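Local coordinates for multicopper oxidase (Pseudomonas thermotolerans, PDB 6VOW), which probably oxidises phenolic, lignin-related substrates as a laccase-type multicopper enzyme, passing the electrons through its copper centres to reduce dioxygen to water, at residues E240-P253 / D304-E316. Numbering follows the deposited sequence.
Sequences EARLYALDGHPIEP and DWPAPLPANPVAE
Tyr244 reaches from a beta hairpin to Pro306 in a proline-rich chain that keeps a polyproline II-like conformation from Trp305 to Asn312, and its hydroxyl donates a hydrogen bond to the Pro306 carbonyl, OH to O 2.7 Å. The donor lies 17° out of the carbonyl plane, and the Ala307 carbonyl also meets the ring edge; Pro253 of the hairpin's second strand lies over one ring face. Beside it, the Trp305 indole receives Arg242 on one face: CD stands 3.5 Å from the centroid of the six-membered ring, a CH-pi contact. With CG beside the backbone N (chi1 -72°) and the chain straight beyond it, Arg242 carries its guanidinium over the five-membered ring, too far for more than weak cation-pi attraction. Glu240 borders the same indole, its backbone O at the ring edge. With an alanine at Trp305, the Arg242 methylenes would probably lose their aromatic platform and the arginine chain would turn more freely. Pro250 presses on Leu309, CG to CB 3.5 Å, a tight fit, while Leu309 CD1 packs against Tyr244 CB at 4.0 Å. Asn312 ND2 hydrogen-bonds to Ala130 O and comes within 3.5 Å of Pro250 CD; Val314 CG2 touches His249 CE1 at 3.8 Å. The linker between strands 288-296 and 323-329 thus follows hairpin 240-246/249-255, whose second strand edges a six-stranded sheet of the middle cupredoxin-like domain, with strand 218-225 touching Trp305 and Leu309 and strand 410-412 against His249 and Val314.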
ATOM      1  N   GLU A 240       4.887  -1.572 -24.213  1.00 53.94           N
ATOM      2  CA  GLU A 240       5.177  -2.941 -23.711  1.00 56.34           C
ATOM      3  C   GLU A 240       5.428  -2.774 -22.265  1.00 44.66           C
ATOM      4  O   GLU A 240       6.401  -2.113 -21.914  1.00 51.67           O
ATOM      5  CB  GLU A 240       6.502  -3.495 -24.217  1.00 60.03           C
ATOM      6  CG  GLU A 240       6.485  -4.225 -25.516  1.00 70.62           C
ATOM      7  CD  GLU A 240       7.821  -4.875 -25.674  1.00 79.19           C
ATOM      8  OE1 GLU A 240       8.789  -4.095 -25.896  1.00 75.79           O
ATOM      9  OE2 GLU A 240       7.886  -6.129 -25.486  1.00 72.87           O
ATOM     10  N   ALA A 241       4.626  -3.392 -21.424  1.00 51.21           N
ATOM     11  CA  ALA A 241       4.769  -3.217 -19.984  1.00 52.43           C
ATOM     12  C   ALA A 241       4.686  -4.578 -19.312  1.00 46.61           C
ATOM     13  O   ALA A 241       3.886  -5.429 -19.696  1.00 44.85           O
ATOM     14  CB  ALA A 241       3.726  -2.220 -19.451  1.00 60.70           C
ATOM     15  N   ARG A 242       5.598  -4.809 -18.383  1.00 42.17           N
ATOM     16  CA  ARG A 242       5.678  -6.090 -17.691  1.00 44.89           C
ATOM     17  C   ARG A 242       5.654  -5.898 -16.208  1.00 39.45           C
ATOM     18  O   ARG A 242       6.295  -5.068 -15.676  1.00 43.00           O
ATOM     19  CB  ARG A 242       6.966  -6.802 -18.081  1.00 50.46           C
ATOM     20  CG  ARG A 242       6.890  -7.294 -19.490  1.00 50.07           C
ATOM     21  CD  ARG A 242       8.219  -7.806 -19.964  1.00 59.27           C
ATOM     22  NE  ARG A 242       8.010  -8.793 -21.003  1.00 65.08           N
ATOM     23  CZ  ARG A 242       8.227 -10.120 -20.894  1.00 90.19           C
ATOM     24  NH1 ARG A 242       8.689 -10.686 -19.761  1.00 87.03           N
ATOM     25  NH2 ARG A 242       7.974 -10.912 -21.946  1.00 92.81           N
ATOM     26  N   LEU A 243       4.869  -6.695 -15.536  1.00 39.99           N
ATOM     27  CA  LEU A 243       4.831  -6.698 -14.138  1.00 38.40           C
ATOM     28  C   LEU A 243       6.048  -7.475 -13.643  1.00 36.41           C
ATOM     29  O   LEU A 243       6.321  -8.536 -14.134  1.00 40.36           O
ATOM     30  CB  LEU A 243       3.540  -7.327 -13.706  1.00 41.41           C
ATOM     31  CG  LEU A 243       2.315  -6.473 -14.084  1.00 36.71           C
ATOM     32  CD1 LEU A 243       1.050  -7.259 -13.776  1.00 45.93           C
ATOM     33  CD2 LEU A 243       2.317  -5.179 -13.305  1.00 40.17           C
ATOM     34  N   TYR A 244       6.771  -6.896 -12.698  1.00 33.69           N
ATOM     35  CA  TYR A 244       7.920  -7.581 -12.070  1.00 38.68           C
ATOM     36  C   TYR A 244       7.758  -7.860 -10.614  1.00 42.35           C
ATOM     37  O   TYR A 244       8.497  -8.712 -10.038  1.00 45.90           O
ATOM     38  CB  TYR A 244       9.161  -6.760 -12.224  1.00 36.80           C
ATOM     39  CG  TYR A 244       9.930  -7.034 -13.491  1.00 39.33           C
ATOM     40  CD1 TYR A 244       9.349  -6.826 -14.721  1.00 35.92           C
ATOM     41  CD2 TYR A 244      11.184  -7.566 -13.448  1.00 43.33           C
ATOM     42  CE1 TYR A 244      10.043  -7.080 -15.902  1.00 41.94           C
ATOM     43  CE2 TYR A 244      11.899  -7.836 -14.584  1.00 38.67           C
ATOM     44  CZ  TYR A 244      11.341  -7.572 -15.798  1.00 46.74           C
ATOM     45  OH  TYR A 244      12.074  -7.838 -16.861  1.00 45.17           O
ATOM     46  N   ALA A 245       6.873  -7.109  -9.980  1.00 36.78           N
ATOM     47  CA  ALA A 245       6.565  -7.334  -8.580  1.00 37.51           C
ATOM     48  C   ALA A 245       5.254  -6.736  -8.177  1.00 33.91           C
ATOM     49  O   ALA A 245       4.870  -5.666  -8.664  1.00 39.50           O
ATOM     50  CB  ALA A 245       7.621  -6.701  -7.708  1.00 41.95           C
ATOM     51  N   LEU A 246       4.643  -7.384  -7.196  1.00 37.64           N
ATOM     52  CA  LEU A 246       3.326  -6.957  -6.632  1.00 39.17           C
ATOM     53  C   LEU A 246       3.379  -6.880  -5.116  1.00 40.84           C
ATOM     54  O   LEU A 246       3.731  -7.904  -4.407  1.00 35.14           O
ATOM     55  CB  LEU A 246       2.240  -7.914  -7.034  1.00 38.38           C
ATOM     56  CG  LEU A 246       2.224  -8.480  -8.425  1.00 40.23           C
ATOM     57  CD1 LEU A 246       1.174  -9.625  -8.523  1.00 43.39           C
ATOM     58  CD2 LEU A 246       1.994  -7.363  -9.429  1.00 42.43           C
ATOM     59  N   ASP A 247       3.079  -5.669  -4.624  1.00 40.89           N
ATOM     60  CA  ASP A 247       2.952  -5.412  -3.200  1.00 42.72           C
ATOM     61  C   ASP A 247       4.294  -5.785  -2.538  1.00 43.75           C
ATOM     62  O   ASP A 247       4.360  -6.488  -1.548  1.00 47.40           O
ATOM     63  CB  ASP A 247       1.752  -6.201  -2.665  1.00 45.22           C
ATOM     64  CG  ASP A 247       0.477  -5.980  -3.536  1.00 45.59           C
ATOM     65  OD1 ASP A 247       0.123  -4.843  -3.797  1.00 46.56           O
ATOM     66  OD2 ASP A 247      -0.113  -6.954  -4.033  1.00 47.54           O
ATOM     67  N   GLY A 248       5.354  -5.274  -3.145  1.00 51.05           N
ATOM     68  CA  GLY A 248       6.762  -5.434  -2.661  1.00 47.75           C
ATOM     69  C   GLY A 248       7.382  -6.826  -2.771  1.00 42.25           C
ATOM     70  O   GLY A 248       8.366  -7.129  -2.080  1.00 42.41           O
ATOM     71  N   HIS A 249       6.825  -7.704  -3.612  1.00 40.48           N
ATOM     72  CA  HIS A 249       7.363  -9.056  -3.761  1.00 40.77           C
ATOM     73  C   HIS A 249       7.453  -9.490  -5.211  1.00 47.42           C
ATOM     74  O   HIS A 249       6.465  -9.429  -5.944  1.00 35.65           O
ATOM     75  CB  HIS A 249       6.551 -10.009  -2.990  1.00 43.87           C
ATOM     76  CG  HIS A 249       6.645  -9.756  -1.551  1.00 48.61           C
ATOM     77  ND1 HIS A 249       7.653 -10.256  -0.761  1.00 47.87           N
ATOM     78  CD2 HIS A 249       5.923  -8.935  -0.775  1.00 46.41           C
ATOM     79  CE1 HIS A 249       7.488  -9.807   0.471  1.00 42.55           C
ATOM     80  NE2 HIS A 249       6.443  -8.999   0.478  1.00 39.52           N
ATOM     81  N   PRO A 250       8.655  -9.856  -5.652  1.00 43.20           N
ATOM     82  CA  PRO A 250       8.900 -10.180  -7.044  1.00 43.59           C
ATOM     83  C   PRO A 250       8.036 -11.272  -7.636  1.00 41.47           C
ATOM     84  O   PRO A 250       7.598 -12.133  -6.913  1.00 41.91           O
ATOM     85  CB  PRO A 250      10.333 -10.670  -6.991  1.00 46.20           C
ATOM     86  CG  PRO A 250      10.937  -9.718  -5.959  1.00 44.51           C
ATOM     87  CD  PRO A 250       9.917  -9.778  -4.888  1.00 44.84           C
ATOM     88  N   ILE A 251       7.752 -11.237  -8.926  1.00 44.35           N
ATOM     89  CA  ILE A 251       7.020 -12.375  -9.528  1.00 47.64           C
ATOM     90  C   ILE A 251       7.893 -12.781 -10.718  1.00 44.88           C
ATOM     91  O   ILE A 251       8.853 -12.053 -11.091  1.00 42.83           O
ATOM     92  CB  ILE A 251       5.549 -12.020  -9.991  1.00 47.51           C
ATOM     93  CG1 ILE A 251       5.564 -10.793 -10.923  1.00 47.68           C
ATOM     94  CG2 ILE A 251       4.553 -11.880  -8.770  1.00 46.25           C
ATOM     95  CD1 ILE A 251       4.196 -10.324 -11.394  1.00 45.38           C
ATOM     96  N   GLU A 252       7.552 -13.924 -11.316  1.00 44.91           N
ATOM     97  CA  GLU A 252       7.955 -14.197 -12.687  1.00 43.11           C
ATOM     98  C   GLU A 252       7.369 -13.066 -13.535  1.00 45.29           C
ATOM     99  O   GLU A 252       6.140 -12.866 -13.569  1.00 47.96           O
ATOM    100  CB  GLU A 252       7.468 -15.560 -13.196  1.00 51.45           C
ATOM    101  CG  GLU A 252       7.899 -15.903 -14.629  1.00 52.42           C
ATOM    102  CD  GLU A 252       9.421 -15.967 -14.778  1.00 65.85           C
ATOM    103  OE1 GLU A 252      10.150 -16.409 -13.844  1.00 62.74           O
ATOM    104  OE2 GLU A 252       9.901 -15.535 -15.843  1.00 82.39           O
ATOM    105  N   PRO A 253       8.240 -12.288 -14.203  1.00 45.59           N
ATOM    106  CA  PRO A 253       7.698 -11.221 -15.000  1.00 43.23           C
ATOM    107  C   PRO A 253       6.687 -11.696 -16.039  1.00 46.02           C
ATOM    108  O   PRO A 253       6.898 -12.735 -16.623  1.00 45.95           O
ATOM    109  CB  PRO A 253       8.928 -10.576 -15.645  1.00 42.83           C
ATOM    110  CG  PRO A 253      10.037 -11.004 -14.821  1.00 47.87           C
ATOM    111  CD  PRO A 253       9.703 -12.300 -14.216  1.00 43.73           C
ATOM    112  N   ASP A 304      18.254  -4.494 -22.158  1.00 54.56           N
ATOM    113  CA  ASP A 304      17.314  -5.615 -22.252  1.00 62.38           C
ATOM    114  C   ASP A 304      16.420  -5.570 -21.014  1.00 53.63           C
ATOM    115  O   ASP A 304      16.678  -4.853 -20.016  1.00 55.25           O
ATOM    116  CB  ASP A 304      18.043  -6.984 -22.387  1.00 71.51           C
ATOM    117  CG  ASP A 304      17.527  -7.854 -23.594  1.00 87.87           C
ATOM    118  OD1 ASP A 304      16.290  -8.029 -23.821  1.00 89.14           O
ATOM    119  OD2 ASP A 304      18.399  -8.377 -24.317  1.00 80.06           O
ATOM    120  N   TRP A 305      15.341  -6.333 -21.104  1.00 53.09           N
ATOM    121  CA  TRP A 305      14.462  -6.622 -19.969  1.00 52.35           C
ATOM    122  C   TRP A 305      15.336  -7.134 -18.846  1.00 50.52           C
ATOM    123  O   TRP A 305      16.178  -7.953 -19.121  1.00 53.70           O
ATOM    124  CB  TRP A 305      13.391  -7.684 -20.370  1.00 51.78           C
ATOM    125  CG  TRP A 305      12.419  -7.113 -21.320  1.00 55.71           C
ATOM    126  CD1 TRP A 305      12.411  -7.301 -22.626  1.00 51.59           C
ATOM    127  CD2 TRP A 305      11.381  -6.167 -21.012  1.00 53.70           C
ATOM    128  NE1 TRP A 305      11.427  -6.559 -23.185  1.00 68.20           N
ATOM    129  CE2 TRP A 305      10.767  -5.850 -22.207  1.00 63.48           C
ATOM    130  CE3 TRP A 305      10.922  -5.569 -19.824  1.00 48.32           C
ATOM    131  CZ2 TRP A 305       9.670  -4.946 -22.287  1.00 66.45           C
ATOM    132  CZ3 TRP A 305       9.835  -4.654 -19.877  1.00 45.83           C
ATOM    133  CH2 TRP A 305       9.213  -4.358 -21.111  1.00 50.32           C
ATOM    134  N   PRO A 306      15.198  -6.592 -17.612  1.00 54.17           N
ATOM    135  CA  PRO A 306      15.899  -7.254 -16.479  1.00 45.57           C
ATOM    136  C   PRO A 306      15.530  -8.714 -16.210  1.00 46.77           C
ATOM    137  O   PRO A 306      14.453  -9.164 -16.485  1.00 52.64           O
ATOM    138  CB  PRO A 306      15.538  -6.352 -15.294  1.00 44.01           C
ATOM    139  CG  PRO A 306      15.534  -4.980 -15.921  1.00 49.20           C
ATOM    140  CD  PRO A 306      14.825  -5.185 -17.266  1.00 51.97           C
ATOM    141  N   ALA A 307      16.426  -9.478 -15.658  1.00 47.94           N
ATOM    142  CA  ALA A 307      16.043 -10.775 -15.090  1.00 45.10           C
ATOM    143  C   ALA A 307      14.957 -10.584 -13.980  1.00 47.30           C
ATOM    144  O   ALA A 307      14.776  -9.461 -13.483  1.00 47.22           O
ATOM    145  CB  ALA A 307      17.248 -11.415 -14.477  1.00 51.49           C
ATOM    146  N   PRO A 308      14.233 -11.686 -13.613  1.00 43.33           N
ATOM    147  CA  PRO A 308      13.308 -11.667 -12.479  1.00 42.40           C
ATOM    148  C   PRO A 308      13.985 -11.110 -11.261  1.00 46.88           C
ATOM    149  O   PRO A 308      15.114 -11.476 -10.988  1.00 52.09           O
ATOM    150  CB  PRO A 308      12.960 -13.142 -12.260  1.00 39.63           C
ATOM    151  CG  PRO A 308      13.143 -13.784 -13.628  1.00 47.90           C
ATOM    152  CD  PRO A 308      14.008 -12.861 -14.485  1.00 40.81           C
ATOM    153  N   LEU A 309      13.332 -10.214 -10.542  1.00 44.63           N
ATOM    154  CA  LEU A 309      13.826  -9.817  -9.231  1.00 37.84           C
ATOM    155  C   LEU A 309      13.935 -11.058  -8.334  1.00 42.17           C
ATOM    156  O   LEU A 309      13.057 -11.954  -8.367  1.00 50.48           O
ATOM    157  CB  LEU A 309      12.947  -8.722  -8.635  1.00 41.48           C
ATOM    158  CG  LEU A 309      12.947  -7.427  -9.484  1.00 39.59           C
ATOM    159  CD1 LEU A 309      11.736  -6.543  -9.124  1.00 45.97           C
ATOM    160  CD2 LEU A 309      14.223  -6.640  -9.290  1.00 45.43           C
ATOM    161  N   PRO A 310      15.031 -11.172  -7.580  1.00 50.63           N
ATOM    162  CA  PRO A 310      15.141 -12.272  -6.622  1.00 43.55           C
ATOM    163  C   PRO A 310      14.065 -12.224  -5.537  1.00 46.35           C
ATOM    164  O   PRO A 310      13.723 -11.165  -4.991  1.00 46.32           O
ATOM    165  CB  PRO A 310      16.481 -12.056  -5.992  1.00 48.82           C
ATOM    166  CG  PRO A 310      16.974 -10.680  -6.436  1.00 49.14           C
ATOM    167  CD  PRO A 310      16.197 -10.235  -7.566  1.00 46.91           C
ATOM    168  N   ALA A 311      13.541 -13.393  -5.208  1.00 42.46           N
ATOM    169  CA  ALA A 311      12.523 -13.502  -4.183  1.00 41.40           C
ATOM    170  C   ALA A 311      13.037 -12.884  -2.890  1.00 52.76           C
ATOM    171  O   ALA A 311      14.151 -13.059  -2.495  1.00 54.04           O
ATOM    172  CB  ALA A 311      12.134 -14.955  -3.971  1.00 50.13           C
ATOM    173  N   ASN A 312      12.208 -12.096  -2.254  1.00 52.99           N
ATOM    174  CA  ASN A 312      12.412 -11.774  -0.827  1.00 47.54           C
ATOM    175  C   ASN A 312      12.428 -13.022   0.096  1.00 41.75           C
ATOM    176  O   ASN A 312      11.819 -14.031  -0.253  1.00 38.85           O
ATOM    177  CB  ASN A 312      11.347 -10.775  -0.489  1.00 35.41           C
ATOM    178  CG  ASN A 312      11.670  -9.478  -1.114  1.00 40.44           C
ATOM    179  OD1 ASN A 312      12.835  -9.126  -1.158  1.00 39.17           O
ATOM    180  ND2 ASN A 312      10.695  -8.789  -1.667  1.00 39.47           N
ATOM    181  N   PRO A 313      13.147 -12.965   1.230  1.00 42.62           N
ATOM    182  CA  PRO A 313      13.272 -14.074   2.157  1.00 46.92           C
ATOM    183  C   PRO A 313      12.030 -14.279   3.047  1.00 54.60           C
ATOM    184  O   PRO A 313      12.082 -14.071   4.261  1.00 49.91           O
ATOM    185  CB  PRO A 313      14.484 -13.659   3.035  1.00 43.98           C
ATOM    186  CG  PRO A 313      14.365 -12.175   3.081  1.00 47.53           C
ATOM    187  CD  PRO A 313      14.002 -11.814   1.665  1.00 49.62           C
ATOM    188  N   VAL A 314      10.947 -14.726   2.433  1.00 60.38           N
ATOM    189  CA  VAL A 314       9.680 -14.933   3.101  1.00 53.21           C
ATOM    190  C   VAL A 314       9.534 -16.424   3.329  1.00 52.79           C
ATOM    191  O   VAL A 314       9.972 -17.237   2.566  1.00 57.93           O
ATOM    192  CB  VAL A 314       8.547 -14.457   2.209  1.00 52.61           C
ATOM    193  CG1 VAL A 314       7.272 -14.333   3.006  1.00 69.68           C
ATOM    194  CG2 VAL A 314       8.875 -13.149   1.555  1.00 62.08           C
ATOM    195  N   ALA A 315       8.881 -16.773   4.413  1.00 60.26           N
ATOM    196  CA  ALA A 315       8.780 -18.153   4.829  1.00 61.50           C
ATOM    197  C   ALA A 315       7.759 -18.881   3.939  1.00 69.04           C
ATOM    198  O   ALA A 315       6.593 -18.549   3.943  1.00 66.63           O
ATOM    199  CB  ALA A 315       8.399 -18.199   6.325  1.00 55.91           C
ATOM    200  N   GLU A 316       8.225 -19.838   3.138  1.00 67.53           N
ATOM    201  CA  GLU A 316       7.362 -20.615   2.272  1.00 58.62           C
ATOM    202  C   GLU A 316       6.276 -21.243   3.085  1.00 57.20           C
ATOM    203  O   GLU A 316       6.544 -21.939   4.050  1.00 64.53           O
ATOM    204  CB  GLU A 316       8.143 -21.709   1.545  1.00 65.24           C
ATOM    205  CG  GLU A 316       7.381 -22.338   0.386  1.00 73.53           C
ATOM    206  CD  GLU A 316       6.823 -21.332  -0.619  1.00 87.83           C
ATOM    207  OE1 GLU A 316       7.631 -20.761  -1.407  1.00 65.20           O
ATOM    208  OE2 GLU A 316       5.570 -21.125  -0.623  1.00 93.24           O
TER